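Local coordinates for protein tannase (Lactobacillus plantarum, PDB 3WA7) that hydrolyses the galloyl ester bonds of tannins as a tannase (EC 3.1.1.20) built on the alpha/beta-hydrolase fold, at residues G77-A83 with A111-T117; R88-P92 with N238-K242; Q128-F132 with N358-G362; S163-S169 with V200-I206. All coordinates share one frame; numbering follows the deposited sequence.

Contacts 1 and 4 meet at the probable catalytic centre: one sulfate, probably from the crystallisation liquor, is hydrogen-bonded by Gly77 N of contact 1 and Ser163 OG of contact 4, and Tyr78 OH reaches Ile206 O at 2.8 Å. The centre of contact 4 lies about 1 Å from the centre of the chain. Contact 3 is about 11 Å from contact 1, centre to centre, and the two are joined by a probable hydrogen bond, Arg116 NH1 to Asn359 OD1 at 2.9 Å; Phe132 also packs on Thr168 of contact 4. Contact 2, at the surface, touches contact 1 through Pro82 and Arg88, while its nearest atoms stay about 10 Å from contact 4.

Contact 1: G77-A83 with A111-T117; sequences GYLPGPA and AGIRGRT. With SO4 (sulfate ion), chain C.
Arg116 grips the 77-83 loop by both its backbone and its guanidinium. NE donates to Gly77 O at 2.8 Å, nearly along the C=O axis and only 3° out of the guanidinium plane, and Arg116 N donates to Tyr78 O. Leu79 lays CD2 over one face of the guanidinium, 3.5 Å from Arg116 CZ, toward its rim. With CG set between the backbone N and carbonyl carbon (chi1 60°) and the chain extended to NE, the arginine reaches back along the loop. Farther on, Gly81 and Ile113 form one antiparallel hydrogen-bonded pair, Gly81 N to Ile113 O at 2.8 Å and Ile113 N to Gly81 O at 2.7 Å. Gly115 lets the chains close in: a CB there would clash with Pro80 N; the Pro80 ring meets Thr117 OG1 through CD at 3.1 Å. One water bridges Leu79 O and Arg114 O. Gly77 N donates to the bound sulfate. Both loops follow parallel strands of the central sheet, 69-72 and 107-111; Ile113 leans on helix 131-145, where Arg114 makes a salt bridge with Asp135, while Tyr78 lies against helix 164-174.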
loop_
_atom_site.group_PDB
_atom_site.type_symbol
_atom_site.label_atom_id
_atom_site.label_comp_id
_atom_site.label_asym_id
_atom_site.label_seq_id
_atom_site.Cartn_x
_atom_site.Cartn_y
_atom_site.Cartn_z
ATOM N N GLY A 77 -6.254 1.348 6.512
ATOM C CA GLY A 77 -7.706 1.258 6.438
ATOM C C GLY A 77 -8.372 2.374 5.658
ATOM O O GLY A 77 -9.577 2.603 5.804
ATOM N N TYR A 78 -7.592 3.046 4.815
ATOM C CA TYR A 78 -8.057 4.180 4.019
ATOM C C TYR A 78 -8.538 5.318 4.913
ATOM O O TYR A 78 -9.358 6.151 4.522
ATOM C CB TYR A 78 -9.142 3.751 3.024
ATOM C CG TYR A 78 -8.550 3.110 1.788
ATOM C CD1 TYR A 78 -8.584 1.729 1.604
ATOM C CD2 TYR A 78 -7.898 3.886 0.827
ATOM C CE1 TYR A 78 -7.981 1.134 0.494
ATOM C CE2 TYR A 78 -7.291 3.303 -0.284
ATOM C CZ TYR A 78 -7.336 1.927 -0.446
ATOM O OH TYR A 78 -6.734 1.350 -1.547
ATOM N N LEU A 79 -7.993 5.337 6.124
ATOM C CA LEU A 79 -8.302 6.357 7.115
ATOM C C LEU A 79 -7.244 7.446 6.994
ATOM O O LEU A 79 -6.259 7.283 6.275
ATOM C CB LEU A 79 -8.242 5.753 8.519
ATOM C CG LEU A 79 -9.328 4.743 8.880
ATOM C CD1 LEU A 79 -8.925 3.984 10.133
ATOM C CD2 LEU A 79 -10.652 5.469 9.080
ATOM N N PRO A 80 -7.432 8.573 7.696
ATOM C CA PRO A 80 -6.439 9.648 7.615
ATOM C C PRO A 80 -5.082 9.167 8.123
ATOM O O PRO A 80 -5.014 8.367 9.056
ATOM C CB PRO A 80 -7.029 10.734 8.516
ATOM C CG PRO A 80 -8.498 10.480 8.455
ATOM C CD PRO A 80 -8.588 8.982 8.513
ATOM N N GLY A 81 -4.012 9.654 7.500
ATOM C CA GLY A 81 -2.665 9.287 7.904
ATOM C C GLY A 81 -1.905 10.548 8.274
ATOM O O GLY A 81 -1.466 11.289 7.395
ATOM N N PRO A 82 -1.739 10.825 9.574
ATOM C CA PRO A 82 -1.023 12.026 10.014
ATOM C C PRO A 82 0.444 12.066 9.599
ATOM O O PRO A 82 1.066 11.025 9.384
ATOM C CB PRO A 82 -1.203 11.995 11.532
ATOM C CG PRO A 82 -1.285 10.538 11.835
ATOM C CD PRO A 82 -2.183 10.025 10.728
ATOM N N ALA A 83 0.982 13.278 9.474
ATOM C CA ALA A 83 2.384 13.462 9.098
ATOM C C ALA A 83 3.242 12.770 10.152
ATOM O O ALA A 83 3.078 13.010 11.348
ATOM C CB ALA A 83 2.718 14.954 9.034
ATOM N N ALA A 111 4.255 13.356 4.672
ATOM C CA ALA A 111 3.054 14.165 4.521
ATOM C C ALA A 111 1.809 13.574 5.171
ATOM O O ALA A 111 1.616 12.357 5.184
ATOM C CB ALA A 111 2.793 14.418 3.038
ATOM N N GLY A 112 0.976 14.454 5.725
ATOM C CA GLY A 112 -0.273 14.029 6.331
ATOM C C GLY A 112 -1.233 13.847 5.170
ATOM O O GLY A 112 -1.227 14.647 4.233
ATOM N N ILE A 113 -2.058 12.807 5.229
ATOM C CA ILE A 113 -2.986 12.487 4.150
ATOM C C ILE A 113 -4.428 12.332 4.631
ATOM O O ILE A 113 -4.688 11.634 5.606
ATOM C CB ILE A 113 -2.559 11.155 3.471
ATOM C CG1 ILE A 113 -1.111 11.260 2.982
ATOM C CG2 ILE A 113 -3.505 10.811 2.332
ATOM C CD1 ILE A 113 -0.898 12.300 1.892
ATOM N N ARG A 114 -5.363 12.983 3.942
ATOM C CA ARG A 114 -6.776 12.879 4.302
ATOM C C ARG A 114 -7.274 11.445 4.147
ATOM O O ARG A 114 -6.799 10.702 3.285
ATOM C CB ARG A 114 -7.625 13.785 3.410
ATOM C CG ARG A 114 -7.574 15.259 3.756
ATOM C CD ARG A 114 -8.373 16.036 2.727
ATOM N NE ARG A 114 -7.705 16.030 1.429
ATOM C CZ ARG A 114 -8.282 16.390 0.286
ATOM N NH1 ARG A 114 -9.552 16.775 0.267
ATOM N NH2 ARG A 114 -7.574 16.402 -0.835
ATOM N N GLY A 115 -8.248 11.079 4.977
ATOM C CA GLY A 115 -8.822 9.745 4.941
ATOM C C GLY A 115 -10.338 9.804 4.927
ATOM O O GLY A 115 -10.920 10.882 5.067
ATOM N N ARG A 116 -10.973 8.643 4.798
ATOM C CA ARG A 116 -12.431 8.546 4.710
ATOM C C ARG A 116 -13.243 9.180 5.833
ATOM O O ARG A 116 -14.414 9.499 5.642
ATOM C CB ARG A 116 -12.845 7.077 4.543
ATOM C CG ARG A 116 -12.415 6.148 5.682
ATOM C CD ARG A 116 -12.592 4.690 5.261
ATOM N NE ARG A 116 -12.080 3.740 6.248
ATOM C CZ ARG A 116 -12.755 3.317 7.312
ATOM N NH1 ARG A 116 -13.988 3.756 7.547
ATOM N NH2 ARG A 116 -12.202 2.439 8.140
ATOM N N THR A 117 -12.630 9.372 6.995
ATOM C CA THR A 117 -13.327 9.971 8.128
ATOM C C THR A 117 -13.040 11.464 8.279
ATOM O O THR A 117 -13.619 12.125 9.140
ATOM C CB THR A 117 -12.943 9.271 9.451
ATOM O OG1 THR A 117 -11.517 9.243 9.579
ATOM C CG2 THR A 117 -13.485 7.846 9.488
HETATM S S SO4 C . -5.090 -1.558 7.962
HETATM O O1 SO4 C . -4.321 -0.735 8.913
HETATM O O2 SO4 C . -4.582 -2.937 7.977
HETATM O O3 SO4 C . -6.502 -1.566 8.370
HETATM O O4 SO4 C . -4.959 -0.996 6.607
HETATM O O HOH W 1 -6.149 8.029 3.491
HETATM O O HOH W 2 0.542 9.886 5.894
#

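Contact 2: R88-P92 with N238-K242; sequences RVTWP and NGRPK
Trp91 N donates to Asn238 O at 2.8 Å, the one hydrogen bond between the two segments. It is nearly straight and runs almost head-on into the carbonyl, the C=O...N angle being 178°. The same oxygen also receives a CA-H...O contact from Thr90 CA at 3.3 Å, so two neighbouring residues of 88-92 converge on it. Trp91 carries much of the rest, with Asn238 CB lying against Val89 O. With CG anti to the backbone N (chi1 175°), the Trp91 ring extends along 238-242, and Pro241 CD sits 3.6 Å from the centroid of its six-membered ring, 17° off the normal: a CH-pi contact over the face. Pro92 CB covers the opposite face toward the rim, so the indole lies between two prolines, one from each segment. An alanine in place of Pro241 lacks the ring carbon CD and would probably leave this face of the indole without its CH-pi partner, freer to shift. The backbone angles of Gly239 by themselves call for glycine, and a CB would also come within 3.1 Å of Thr90 CG2. Arg88 NE bonds Pro92 O at 2.9 Å from above the carbonyl plane, closing residues 88 to 92 on themselves. The joint between this loop and the start of strand 241-249 thus depends on one directional backbone bond and on proline-indole packing at the surface, with no charge pairing across it.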
loop_
_atom_site.group_PDB
_atom_site.type_symbol
_atom_site.label_atom_id
_atom_site.label_comp_id
_atom_site.label_asym_id
_atom_site.label_seq_id
_atom_site.Cartn_x
_atom_site.Cartn_y
_atom_site.Cartn_z
ATOM N N ARG A 88 7.973 10.371 16.776
ATOM C CA ARG A 88 6.580 10.020 17.031
ATOM C C ARG A 88 6.518 8.596 17.584
ATOM O O ARG A 88 7.281 7.727 17.163
ATOM C CB ARG A 88 5.766 10.114 15.732
ATOM C CG ARG A 88 4.290 9.723 15.864
ATOM C CD ARG A 88 3.575 9.813 14.514
ATOM N NE ARG A 88 2.229 9.238 14.546
ATOM C CZ ARG A 88 1.135 9.886 14.938
ATOM N NH1 ARG A 88 1.209 11.147 15.334
ATOM N NH2 ARG A 88 -0.038 9.267 14.938
ATOM N N VAL A 89 5.624 8.364 18.539
ATOM C CA VAL A 89 5.479 7.035 19.127
ATOM C C VAL A 89 4.024 6.583 19.086
ATOM O O VAL A 89 3.721 5.409 19.287
ATOM C CB VAL A 89 5.968 7.006 20.603
ATOM C CG1 VAL A 89 7.437 7.405 20.675
ATOM C CG2 VAL A 89 5.118 7.935 21.457
ATOM N N THR A 90 3.128 7.522 18.806
ATOM C CA THR A 90 1.701 7.230 18.757
ATOM C C THR A 90 1.251 6.574 17.456
ATOM O O THR A 90 1.607 7.015 16.366
ATOM C CB THR A 90 0.872 8.516 18.960
ATOM O OG1 THR A 90 1.259 9.145 20.188
ATOM C CG2 THR A 90 -0.613 8.192 19.008
ATOM N N TRP A 91 0.465 5.511 17.587
ATOM C CA TRP A 91 -0.068 4.791 16.437
ATOM C C TRP A 91 -1.026 5.716 15.684
ATOM O O TRP A 91 -1.809 6.437 16.303
ATOM C CB TRP A 91 -0.823 3.549 16.918
ATOM C CG TRP A 91 -1.520 2.792 15.838
ATOM C CD1 TRP A 91 -0.977 1.851 15.012
ATOM C CD2 TRP A 91 -2.893 2.922 15.453
ATOM N NE1 TRP A 91 -1.929 1.384 14.137
ATOM C CE2 TRP A 91 -3.113 2.025 14.385
ATOM C CE3 TRP A 91 -3.960 3.710 15.908
ATOM C CZ2 TRP A 91 -4.360 1.893 13.762
ATOM C CZ3 TRP A 91 -5.200 3.579 15.288
ATOM C CH2 TRP A 91 -5.387 2.676 14.226
ATOM N N PRO A 92 -0.964 5.730 14.343
ATOM C CA PRO A 92 -0.062 4.950 13.492
ATOM C C PRO A 92 1.229 5.716 13.230
ATOM O O PRO A 92 1.208 6.937 13.047
ATOM C CB PRO A 92 -0.877 4.769 12.223
ATOM C CG PRO A 92 -1.550 6.100 12.103
ATOM C CD PRO A 92 -2.009 6.379 13.529
ATOM N N ASN A 238 0.998 3.055 23.317
ATOM C CA ASN A 238 1.146 4.070 22.278
ATOM C C ASN A 238 -0.063 4.383 21.393
ATOM O O ASN A 238 0.095 4.701 20.214
ATOM C CB ASN A 238 2.347 3.719 21.400
ATOM C CG ASN A 238 3.635 3.616 22.198
ATOM O OD1 ASN A 238 4.004 4.541 22.923
ATOM N ND2 ASN A 238 4.326 2.488 22.067
ATOM N N GLY A 239 -1.263 4.294 21.956
ATOM C CA GLY A 239 -2.456 4.625 21.195
ATOM C C GLY A 239 -3.034 3.598 20.239
ATOM O O GLY A 239 -3.978 3.904 19.511
ATOM N N ARG A 240 -2.480 2.392 20.219
ATOM C CA ARG A 240 -3.004 1.351 19.342
ATOM C C ARG A 240 -4.327 0.885 19.941
ATOM O O ARG A 240 -4.401 0.571 21.124
ATOM C CB ARG A 240 -2.029 0.174 19.266
ATOM C CG ARG A 240 -2.576 -1.019 18.504
ATOM C CD ARG A 240 -1.729 -2.258 18.738
ATOM N NE ARG A 240 -2.358 -3.457 18.195
ATOM C CZ ARG A 240 -1.885 -4.688 18.363
ATOM N NH1 ARG A 240 -0.774 -4.882 19.062
ATOM N NH2 ARG A 240 -2.522 -5.726 17.835
ATOM N N PRO A 241 -5.395 0.837 19.132
ATOM C CA PRO A 241 -6.681 0.397 19.678
ATOM C C PRO A 241 -6.646 -1.034 20.199
ATOM O O PRO A 241 -5.914 -1.875 19.680
ATOM C CB PRO A 241 -7.633 0.566 18.497
ATOM C CG PRO A 241 -6.742 0.315 17.312
ATOM C CD PRO A 241 -5.489 1.077 17.681
ATOM N N LYS A 242 -7.425 -1.301 21.244
ATOM C CA LYS A 242 -7.487 -2.645 21.797
ATOM C C LYS A 242 -8.277 -3.495 20.814
ATOM O O LYS A 242 -9.158 -2.986 20.121
ATOM C CB LYS A 242 -8.192 -2.648 23.156
ATOM C CG LYS A 242 -7.434 -1.936 24.262
ATOM C CD LYS A 242 -8.080 -2.199 25.613
ATOM C CE LYS A 242 -7.332 -1.496 26.734
ATOM N NZ LYS A 242 -7.368 -0.015 26.574
#

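Contact 3: Q128-F132 with N358-G362; sequences QAPAF and NNLFG
Gln128 and Ala129 take hold of the last turn of helix 356-360 by two consecutive carbonyls. The amide NE2 of Gln128 donates to Asn359 O at 2.9 Å, in the Asn359 carbonyl plane, with that oxygen lying close to the Gln128 amide plane, while Ala129 N donates to Leu360 O, also at 2.9 Å, with an N-H...O angle of 167°. Asn359 O additionally accepts from Gly362 N, so two N-H groups share it as the helix ends. The extended chain of Gln128, with CG anti to the carbonyl carbon (chi1 -70°), lies alongside Gly362 and carries the amide to Asn359 O; OE1 accepts a hydrogen bond from Arg125 NE. Gly362 has to be small here, because a CB would clash with Gln128 NE2. A leucine in place of Gln128 is likely to leave Asn359 O with one donor fewer and Arg125 without its amide acceptor. A water joins Ala129 O at 2.6 Å to Gly362 O at 2.8 Å, forming a third link. Packing follows on the Leu360 side: its CD1 lies 3.9 Å from Ala129 CB and 4.3 Å from Phe132 CD2. Phe132 turns its ring edge-to-face with Tyr78 and packs on helix 164-174. The contact therefore ties the N-terminal end of helix 131-145, beginning just after Pro130, to the C-terminal end of helix 356-360, with Leu360 also leaning on Leu209 of helix 209-220.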
loop_
_atom_site.group_PDB
_atom_site.type_symbol
_atom_site.label_atom_id
_atom_site.label_comp_id
_atom_site.label_asym_id
_atom_site.label_seq_id
_atom_site.Cartn_x
_atom_site.Cartn_y
_atom_site.Cartn_z
ATOM N N GLN A 128 -12.853 11.298 1.280
ATOM C CA GLN A 128 -13.180 10.073 0.572
ATOM C C GLN A 128 -12.482 10.082 -0.788
ATOM O O GLN A 128 -11.905 11.097 -1.183
ATOM C CB GLN A 128 -14.706 9.936 0.474
ATOM C CG GLN A 128 -15.316 9.633 1.857
ATOM C CD GLN A 128 -16.821 9.817 1.937
ATOM O OE1 GLN A 128 -17.339 10.909 1.704
ATOM N NE2 GLN A 128 -17.532 8.744 2.282
ATOM N N ALA A 129 -12.504 8.955 -1.493
ATOM C CA ALA A 129 -11.822 8.866 -2.785
ATOM C C ALA A 129 -12.168 10.032 -3.704
ATOM O O ALA A 129 -13.337 10.404 -3.827
ATOM C CB ALA A 129 -12.160 7.539 -3.465
ATOM N N PRO A 130 -11.164 10.602 -4.397
ATOM C CA PRO A 130 -9.738 10.250 -4.401
ATOM C C PRO A 130 -8.853 11.137 -3.519
ATOM O O PRO A 130 -7.671 11.329 -3.818
ATOM C CB PRO A 130 -9.377 10.408 -5.867
ATOM C CG PRO A 130 -10.118 11.681 -6.211
ATOM C CD PRO A 130 -11.466 11.527 -5.509
ATOM N N ALA A 131 -9.414 11.665 -2.436
ATOM C CA ALA A 131 -8.673 12.556 -1.545
ATOM C C ALA A 131 -7.285 12.062 -1.148
ATOM O O ALA A 131 -6.322 12.827 -1.185
ATOM C CB ALA A 131 -9.495 12.838 -0.286
ATOM N N PHE A 132 -7.178 10.789 -0.779
ATOM C CA PHE A 132 -5.890 10.251 -0.353
ATOM C C PHE A 132 -4.774 10.397 -1.384
ATOM O O PHE A 132 -3.654 10.800 -1.040
ATOM C CB PHE A 132 -6.042 8.780 0.087
ATOM C CG PHE A 132 -6.186 7.799 -1.047
ATOM C CD1 PHE A 132 -5.108 7.012 -1.444
ATOM C CD2 PHE A 132 -7.405 7.640 -1.700
ATOM C CE1 PHE A 132 -5.237 6.076 -2.471
ATOM C CE2 PHE A 132 -7.551 6.708 -2.730
ATOM C CZ PHE A 132 -6.466 5.923 -3.117
ATOM N N ASN A 358 -16.115 0.493 1.476
ATOM C CA ASN A 358 -17.432 1.051 1.153
ATOM C C ASN A 358 -17.433 2.540 1.516
ATOM O O ASN A 358 -17.928 3.381 0.760
ATOM C CB ASN A 358 -18.541 0.337 1.942
ATOM C CG ASN A 358 -18.857 -1.053 1.401
ATOM O OD1 ASN A 358 -18.824 -2.039 2.137
ATOM N ND2 ASN A 358 -19.175 -1.131 0.114
ATOM N N ASN A 359 -16.867 2.849 2.680
ATOM C CA ASN A 359 -16.780 4.216 3.195
ATOM C C ASN A 359 -15.828 5.049 2.333
ATOM O O ASN A 359 -16.058 6.236 2.114
ATOM C CB ASN A 359 -16.294 4.168 4.648
ATOM C CG ASN A 359 -16.371 5.509 5.355
ATOM O OD1 ASN A 359 -15.630 5.747 6.309
ATOM N ND2 ASN A 359 -17.280 6.380 4.914
ATOM N N LEU A 360 -14.755 4.423 1.854
ATOM C CA LEU A 360 -13.795 5.109 0.989
ATOM C C LEU A 360 -14.500 5.616 -0.266
ATOM O O LEU A 360 -14.239 6.726 -0.733
ATOM C CB LEU A 360 -12.670 4.152 0.563
ATOM C CG LEU A 360 -11.812 4.617 -0.620
ATOM C CD1 LEU A 360 -10.974 5.830 -0.207
ATOM C CD2 LEU A 360 -10.912 3.469 -1.088
ATOM N N PHE A 361 -15.396 4.795 -0.809
ATOM C CA PHE A 361 -16.114 5.155 -2.024
ATOM C C PHE A 361 -17.371 5.999 -1.838
ATOM O O PHE A 361 -18.141 6.197 -2.781
ATOM C CB PHE A 361 -16.435 3.898 -2.837
ATOM C CG PHE A 361 -15.267 3.385 -3.642
ATOM C CD1 PHE A 361 -14.626 2.199 -3.296
ATOM C CD2 PHE A 361 -14.810 4.093 -4.749
ATOM C CE1 PHE A 361 -13.547 1.724 -4.046
ATOM C CE2 PHE A 361 -13.733 3.630 -5.506
ATOM C CZ PHE A 361 -13.101 2.442 -5.154
ATOM N N GLY A 362 -17.590 6.492 -0.626
ATOM C CA GLY A 362 -18.735 7.357 -0.410
ATOM C C GLY A 362 -18.327 8.710 -0.966
ATOM O O GLY A 362 -17.185 8.874 -1.404
HETATM O O HOH W 3 -15.832 9.724 -3.722
#

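Contact 4: S163-S169 with V200-I206; sequences SAGGATS and VSAYCPI. With SO4 (sulfate ion), chain C.
Helix 164-169 and strand 200-203 run nearly antiparallel, their axes at 161° and 6.7 Å apart at closest approach. Ser163, the residue just before the helix, is held through both its N and its O: its N donates to Tyr203 O at 2.8 Å, and its O accepts from Ile206 N at 3.2 Å from well above the carbonyl plane, while also receiving Ala167 N of its own helix. Its positive phi marks the strained backbone conformation of a tight turn from strand to helix. Gly166 faces the strand; a CB there would clash with Tyr203 O, so the absence of a side chain permits the close approach. Ala202 CB accordingly rests 3.4 Å from Gly166 O, and Pro205 CB packs against Gly166 C and Ala167 N. One turn on, Ser169 OG donates to Ser201 O at 2.8 Å and is also hydrogen-bonded to Thr159 of the adjoining strand. With its OG anti to the backbone N (chi1 -167°), Ser163 donates to sulfate O4 at 2.6 Å and is also hydrogen-bonded with His451 NE2, with Ile206 CG1 alongside OG at 3.3 Å. Cys204 SG lies 3.4 Å from Ser163 N, and its side chain also touches Asp419 and His451. The strained turn, set between strand 157-160 and the helix and reading Gly161-X-Ser163-X-Gly165, is consistent with the nucleophile elbow of alpha/beta-hydrolases, Ser163, His451 and Asp419 probably forming the catalytic triad.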
loop_
_atom_site.group_PDB
_atom_site.type_symbol
_atom_site.label_atom_id
_atom_site.label_comp_id
_atom_site.label_asym_id
_atom_site.label_seq_id
_atom_site.Cartn_x
_atom_site.Cartn_y
_atom_site.Cartn_z
ATOM N N SER A 163 -0.300 -1.545 3.572
ATOM C CA SER A 163 -1.735 -1.800 3.411
ATOM C C SER A 163 -2.382 -0.756 2.502
ATOM O O SER A 163 -1.979 -0.599 1.354
ATOM C CB SER A 163 -2.412 -1.808 4.790
ATOM O OG SER A 163 -3.728 -2.340 4.724
ATOM N N ALA A 164 -3.395 -0.053 3.002
ATOM C CA ALA A 164 -4.031 0.984 2.195
ATOM C C ALA A 164 -2.954 2.011 1.839
ATOM O O ALA A 164 -3.016 2.660 0.795
ATOM C CB ALA A 164 -5.160 1.651 2.979
ATOM N N GLY A 165 -1.971 2.150 2.726
ATOM C CA GLY A 165 -0.876 3.081 2.497
ATOM C C GLY A 165 0.043 2.544 1.418
ATOM O O GLY A 165 0.759 3.298 0.756
ATOM N N GLY A 166 0.039 1.225 1.254
ATOM C CA GLY A 166 0.857 0.612 0.222
ATOM C C GLY A 166 0.194 0.865 -1.124
ATOM O O GLY A 166 0.866 1.044 -2.144
ATOM N N ALA A 167 -1.135 0.881 -1.127
ATOM C CA ALA A 167 -1.884 1.142 -2.350
ATOM C C ALA A 167 -1.648 2.598 -2.743
ATOM O O ALA A 167 -1.568 2.930 -3.929
ATOM C CB ALA A 167 -3.378 0.891 -2.126
ATOM N N THR A 168 -1.534 3.463 -1.738
ATOM C CA THR A 168 -1.303 4.886 -1.975
ATOM C C THR A 168 0.050 5.083 -2.649
ATOM O O THR A 168 0.168 5.830 -3.620
ATOM C CB THR A 168 -1.345 5.676 -0.651
ATOM O OG1 THR A 168 -2.641 5.522 -0.055
ATOM C CG2 THR A 168 -1.069 7.164 -0.893
ATOM N N SER A 169 1.065 4.400 -2.131
ATOM C CA SER A 169 2.408 4.475 -2.690
ATOM C C SER A 169 2.405 3.945 -4.123
ATOM O O SER A 169 2.947 4.576 -5.033
ATOM C CB SER A 169 3.375 3.651 -1.834
ATOM O OG SER A 169 4.673 3.633 -2.400
ATOM N N VAL A 200 8.816 3.061 -6.249
ATOM C CA VAL A 200 7.717 2.710 -5.365
ATOM C C VAL A 200 8.050 1.555 -4.429
ATOM O O VAL A 200 8.547 0.516 -4.866
ATOM C CB VAL A 200 6.467 2.272 -6.177
ATOM C CG1 VAL A 200 5.405 1.687 -5.242
ATOM C CG2 VAL A 200 5.898 3.448 -6.942
ATOM N N SER A 201 7.780 1.753 -3.143
ATOM C CA SER A 201 7.947 0.705 -2.150
ATOM C C SER A 201 6.546 0.531 -1.576
ATOM O O SER A 201 5.912 1.505 -1.155
ATOM C CB SER A 201 8.909 1.111 -1.036
ATOM O OG SER A 201 8.888 0.125 -0.017
ATOM N N ALA A 202 6.050 -0.699 -1.570
ATOM C CA ALA A 202 4.713 -0.943 -1.055
ATOM C C ALA A 202 4.588 -2.269 -0.332
ATOM O O ALA A 202 4.943 -3.320 -0.870
ATOM C CB ALA A 202 3.700 -0.881 -2.193
ATOM N N TYR A 203 4.089 -2.209 0.897
ATOM C CA TYR A 203 3.870 -3.405 1.694
ATOM C C TYR A 203 2.380 -3.716 1.661
ATOM O O TYR A 203 1.545 -2.824 1.841
ATOM C CB TYR A 203 4.340 -3.195 3.133
ATOM C CG TYR A 203 5.837 -3.040 3.241
ATOM C CD1 TYR A 203 6.442 -1.797 3.062
ATOM C CD2 TYR A 203 6.656 -4.145 3.479
ATOM C CE1 TYR A 203 7.826 -1.656 3.118
ATOM C CE2 TYR A 203 8.037 -4.015 3.534
ATOM C CZ TYR A 203 8.616 -2.767 3.353
ATOM O OH TYR A 203 9.983 -2.635 3.422
ATOM N N CYS A 204 2.063 -4.984 1.411
ATOM C CA CYS A 204 0.689 -5.479 1.319
ATOM C C CYS A 204 -0.295 -4.441 0.786
ATOM O O CYS A 204 -1.292 -4.126 1.431
ATOM C CB CYS A 204 0.212 -6.018 2.677
ATOM S SG CYS A 204 0.265 -4.872 4.088
ATOM N N PRO A 205 -0.032 -3.906 -0.417
ATOM C CA PRO A 205 -0.933 -2.903 -0.988
ATOM C C PRO A 205 -2.345 -3.434 -1.204
ATOM O O PRO A 205 -2.565 -4.354 -1.993
ATOM C CB PRO A 205 -0.244 -2.519 -2.297
ATOM C CG PRO A 205 0.473 -3.789 -2.684
ATOM C CD PRO A 205 1.052 -4.241 -1.358
ATOM N N ILE A 206 -3.297 -2.856 -0.483
ATOM C CA ILE A 206 -4.689 -3.260 -0.603
ATOM C C ILE A 206 -5.260 -2.415 -1.735
ATOM O O ILE A 206 -5.803 -1.334 -1.508
ATOM C CB ILE A 206 -5.451 -2.994 0.709
ATOM C CG1 ILE A 206 -4.762 -3.731 1.863
ATOM C CG2 ILE A 206 -6.897 -3.456 0.581
ATOM C CD1 ILE A 206 -4.789 -5.252 1.738
HETATM S S SO4 C . -5.090 -1.558 7.962
HETATM O O1 SO4 C . -4.321 -0.735 8.913
HETATM O O2 SO4 C . -4.582 -2.937 7.977
HETATM O O3 SO4 C . -6.502 -1.566 8.370
HETATM O O4 SO4 C . -4.959 -0.996 6.607
#